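Local atomic coordinates of methylmalonate-semialdehyde dehydrogenase (Oceanimonas doudoroffii, PDB entry 4ZZ7), a protein that probably catalyses the NAD- and coenzyme A-dependent oxidative decarboxylation of methylmalonate semialdehyde to propanoyl-CoA, as an aldehyde dehydrogenase family member. Residues L159-M164 / A222-G227. Numbering follows the deposited sequence.
Sequences LWMFPM and AVSFVG. With NAD (nicotinamide-adenine-dinucleotide), chain M.
Met161 CG lies anti to its carbonyl carbon, beside the backbone N (chi1 -60°), and the chain beyond CG is extended, which carries SD and CE straight to Ser224 and Val226. Val226 has CG1 anti to its backbone N (chi1 174°), and this splits its two branches between different partners. CG2 turns to the helix and meets Met161 CE at 3.5 Å. CG1 reaches the coenzyme, 3.7 Å from NAD N7N. Met161 SD lies 3.6 Å from Ser224 CB, and its CE rests near the Ser224 carbonyl. The Ser224 hydroxyl is satisfied elsewhere, by Gln247 and Tyr474. Trp160 comes across Val226 at about a right angle, with CE3 4.0 Å from Val226 CG2. The nicotinamide amide sits at the edge of the indole ring, with NAD N7N 3.9 Å from Trp160 CZ3. Phe225 leaves the strand on the side away from the helix, and its ring edge brings CE1 to 3.4 Å from NAD O4B. With an alanine at Met161 the thioether chain is gone, which would probably leave Ser224 CB without its neighbour SD and open a gap between helix and strand. The contact is apolar packing inside the Rossmann-type NAD-binding domain. Helix 156-167 lies over strand 220-226; the touching segments run roughly antiparallel, at 153°. Helix 229-241 packs on Phe225. Within the sheet, strand 220-226 runs between strands 144-148 and 245-249.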
loop_
_atom_site.group_PDB
_atom_site.type_symbol
_atom_site.label_atom_id
_atom_site.label_comp_id
_atom_site.label_asym_id
_atom_site.label_seq_id
_atom_site.Cartn_x
_atom_site.Cartn_y
_atom_site.Cartn_z
ATOM N N LEU A 159 2.016 15.951 20.213
ATOM C CA LEU A 159 1.924 14.512 19.923
ATOM C C LEU A 159 1.630 14.229 18.447
ATOM O O LEU A 159 1.839 13.134 17.943
ATOM C CB LEU A 159 0.896 13.846 20.824
ATOM C CG LEU A 159 1.323 13.798 22.297
ATOM C CD1 LEU A 159 0.109 13.478 23.176
ATOM C CD2 LEU A 159 2.502 12.841 22.564
ATOM N N TRP A 160 1.168 15.231 17.732
ATOM C CA TRP A 160 1.135 15.141 16.286
ATOM C C TRP A 160 2.507 14.893 15.701
ATOM O O TRP A 160 2.636 14.224 14.681
ATOM C CB TRP A 160 0.572 16.432 15.683
ATOM C CG TRP A 160 -0.908 16.584 15.832
ATOM C CD1 TRP A 160 -1.760 15.789 16.544
ATOM C CD2 TRP A 160 -1.716 17.596 15.237
ATOM N NE1 TRP A 160 -3.055 16.242 16.418
ATOM C CE2 TRP A 160 -3.052 17.353 15.624
ATOM C CE3 TRP A 160 -1.442 18.683 14.409
ATOM C CZ2 TRP A 160 -4.095 18.147 15.212
ATOM C CZ3 TRP A 160 -2.474 19.460 13.998
ATOM C CH2 TRP A 160 -3.793 19.199 14.399
ATOM N N MET A 161 3.528 15.447 16.339
ATOM C CA MET A 161 4.833 15.589 15.714
ATOM C C MET A 161 5.879 14.600 16.205
ATOM O O MET A 161 6.371 13.773 15.432
ATOM C CB MET A 161 5.335 17.019 15.938
ATOM C CG MET A 161 4.432 18.092 15.346
ATOM S SD MET A 161 5.080 19.747 15.652
ATOM C CE MET A 161 3.670 20.765 15.195
ATOM N N PHE A 162 6.227 14.696 17.483
ATOM C CA PHE A 162 7.397 13.975 17.984
ATOM C C PHE A 162 7.276 12.470 18.215
ATOM O O PHE A 162 8.265 11.765 18.074
ATOM C CB PHE A 162 8.014 14.670 19.198
ATOM C CG PHE A 162 7.237 14.558 20.472
ATOM C CD1 PHE A 162 7.362 13.441 21.279
ATOM C CD2 PHE A 162 6.466 15.612 20.911
ATOM C CE1 PHE A 162 6.700 13.368 22.492
ATOM C CE2 PHE A 162 5.792 15.544 22.108
ATOM C CZ PHE A 162 5.915 14.424 22.909
ATOM N N PRO A 163 6.087 11.964 18.576
ATOM C CA PRO A 163 5.991 10.508 18.574
ATOM C C PRO A 163 6.422 9.947 17.221
ATOM O O PRO A 163 7.349 9.159 17.161
ATOM C CB PRO A 163 4.509 10.253 18.860
ATOM C CG PRO A 163 4.114 11.415 19.683
ATOM C CD PRO A 163 4.850 12.581 19.078
ATOM N N MET A 164 5.801 10.420 16.148
ATOM C CA MET A 164 6.030 9.830 14.826
ATOM C C MET A 164 7.434 10.160 14.337
ATOM O O MET A 164 8.095 9.308 13.742
ATOM C CB MET A 164 4.993 10.305 13.794
ATOM C CG MET A 164 5.203 9.739 12.381
ATOM S SD MET A 164 5.126 7.939 12.282
ATOM C CE MET A 164 3.371 7.723 12.507
ATOM N N ALA A 222 14.169 19.527 9.187
ATOM C CA ALA A 222 12.738 19.622 8.885
ATOM C C ALA A 222 11.996 20.362 9.969
ATOM O O ALA A 222 12.304 20.216 11.144
ATOM C CB ALA A 222 12.134 18.235 8.707
ATOM N N VAL A 223 10.987 21.124 9.577
ATOM C CA VAL A 223 10.216 21.915 10.530
ATOM C C VAL A 223 8.702 21.695 10.398
ATOM O O VAL A 223 8.120 21.990 9.354
ATOM C CB VAL A 223 10.537 23.413 10.351
ATOM C CG1 VAL A 223 9.756 24.261 11.358
ATOM C CG2 VAL A 223 12.046 23.645 10.474
ATOM N N SER A 224 8.081 21.198 11.470
ATOM C CA SER A 224 6.608 21.072 11.583
ATOM C C SER A 224 6.022 22.221 12.414
ATOM O O SER A 224 6.243 22.290 13.631
ATOM C CB SER A 224 6.221 19.743 12.250
ATOM O OG SER A 224 6.428 18.626 11.397
ATOM N N PHE A 225 5.284 23.118 11.754
ATOM C CA PHE A 225 4.636 24.240 12.439
ATOM C C PHE A 225 3.160 24.061 12.408
ATOM O O PHE A 225 2.619 23.682 11.380
ATOM C CB PHE A 225 4.943 25.599 11.798
ATOM C CG PHE A 225 4.218 26.755 12.455
ATOM C CD1 PHE A 225 4.690 27.307 13.611
ATOM C CD2 PHE A 225 3.042 27.266 11.916
ATOM C CE1 PHE A 225 4.015 28.344 14.227
ATOM C CE2 PHE A 225 2.361 28.306 12.526
ATOM C CZ PHE A 225 2.849 28.845 13.682
ATOM N N VAL A 226 2.530 24.364 13.546
ATOM C CA VAL A 226 1.069 24.445 13.688
ATOM C C VAL A 226 0.778 25.758 14.420
ATOM O O VAL A 226 1.356 26.027 15.464
ATOM C CB VAL A 226 0.496 23.235 14.473
ATOM C CG1 VAL A 226 -0.989 23.397 14.752
ATOM C CG2 VAL A 226 0.706 21.969 13.675
ATOM N N GLY A 227 -0.097 26.581 13.859
ATOM C CA GLY A 227 -0.434 27.866 14.466
ATOM C C GLY A 227 -1.246 28.742 13.528
ATOM O O GLY A 227 -2.003 28.227 12.703
HETATM P PA NAD M . 0.705 31.455 16.720
HETATM O O1A NAD M . 1.019 32.712 17.526
HETATM O O2A NAD M . 0.362 31.520 15.241
HETATM O O5B NAD M . 1.986 30.462 16.809
HETATM C C5B NAD M . 2.182 29.502 17.857
HETATM C C4B NAD M . 3.659 29.147 18.026
HETATM O O4B NAD M . 4.475 29.974 17.192
HETATM C C3B NAD M . 4.180 29.344 19.446
HETATM O O3B NAD M . 5.005 28.222 19.773
HETATM C C2B NAD M . 4.931 30.673 19.412
HETATM O O2B NAD M . 6.110 30.806 20.211
HETATM C C1B NAD M . 5.352 30.806 17.960
HETATM N N9A NAD M . 5.314 32.218 17.475
HETATM C C8A NAD M . 4.363 33.151 17.772
HETATM N N7A NAD M . 4.630 34.317 17.146
HETATM C C5A NAD M . 5.771 34.153 16.432
HETATM C C6A NAD M . 6.611 35.010 15.545
HETATM N N6A NAD M . 6.250 36.290 15.309
HETATM N N1A NAD M . 7.725 34.461 14.990
HETATM C C2A NAD M . 8.089 33.166 15.235
HETATM N N3A NAD M . 7.382 32.324 16.018
HETATM C C4A NAD M . 6.235 32.757 16.641
HETATM O O3 NAD M . -0.488 30.622 17.476
HETATM P PN NAD M . -1.097 30.807 18.987
HETATM O O1N NAD M . -0.100 30.329 20.047
HETATM O O2N NAD M . -1.823 32.144 19.187
HETATM O O5D NAD M . -2.225 29.681 18.795
HETATM C C5D NAD M . -3.429 29.980 18.067
HETATM C C4D NAD M . -3.422 29.575 16.579
HETATM O O4D NAD M . -3.322 28.154 16.329
HETATM C C3D NAD M . -4.731 30.009 15.898
HETATM O O3D NAD M . -4.523 31.167 15.083
HETATM C C2D NAD M . -5.225 28.809 15.074
HETATM O O2D NAD M . -5.607 29.187 13.747
HETATM C C1D NAD M . -4.029 27.874 15.108
HETATM N N1N NAD M . -4.338 26.453 14.990
HETATM C C2N NAD M . -4.170 25.896 13.783
HETATM C C3N NAD M . -4.426 24.543 13.586
HETATM C C7N NAD M . -4.287 23.870 12.241
HETATM O O7N NAD M . -4.838 24.272 11.210
HETATM N N7N NAD M . -3.562 22.765 12.222
HETATM C C4N NAD M . -4.825 23.770 14.670
HETATM C C5N NAD M . -4.989 24.355 15.920
HETATM C C6N NAD M . -4.731 25.721 16.055
#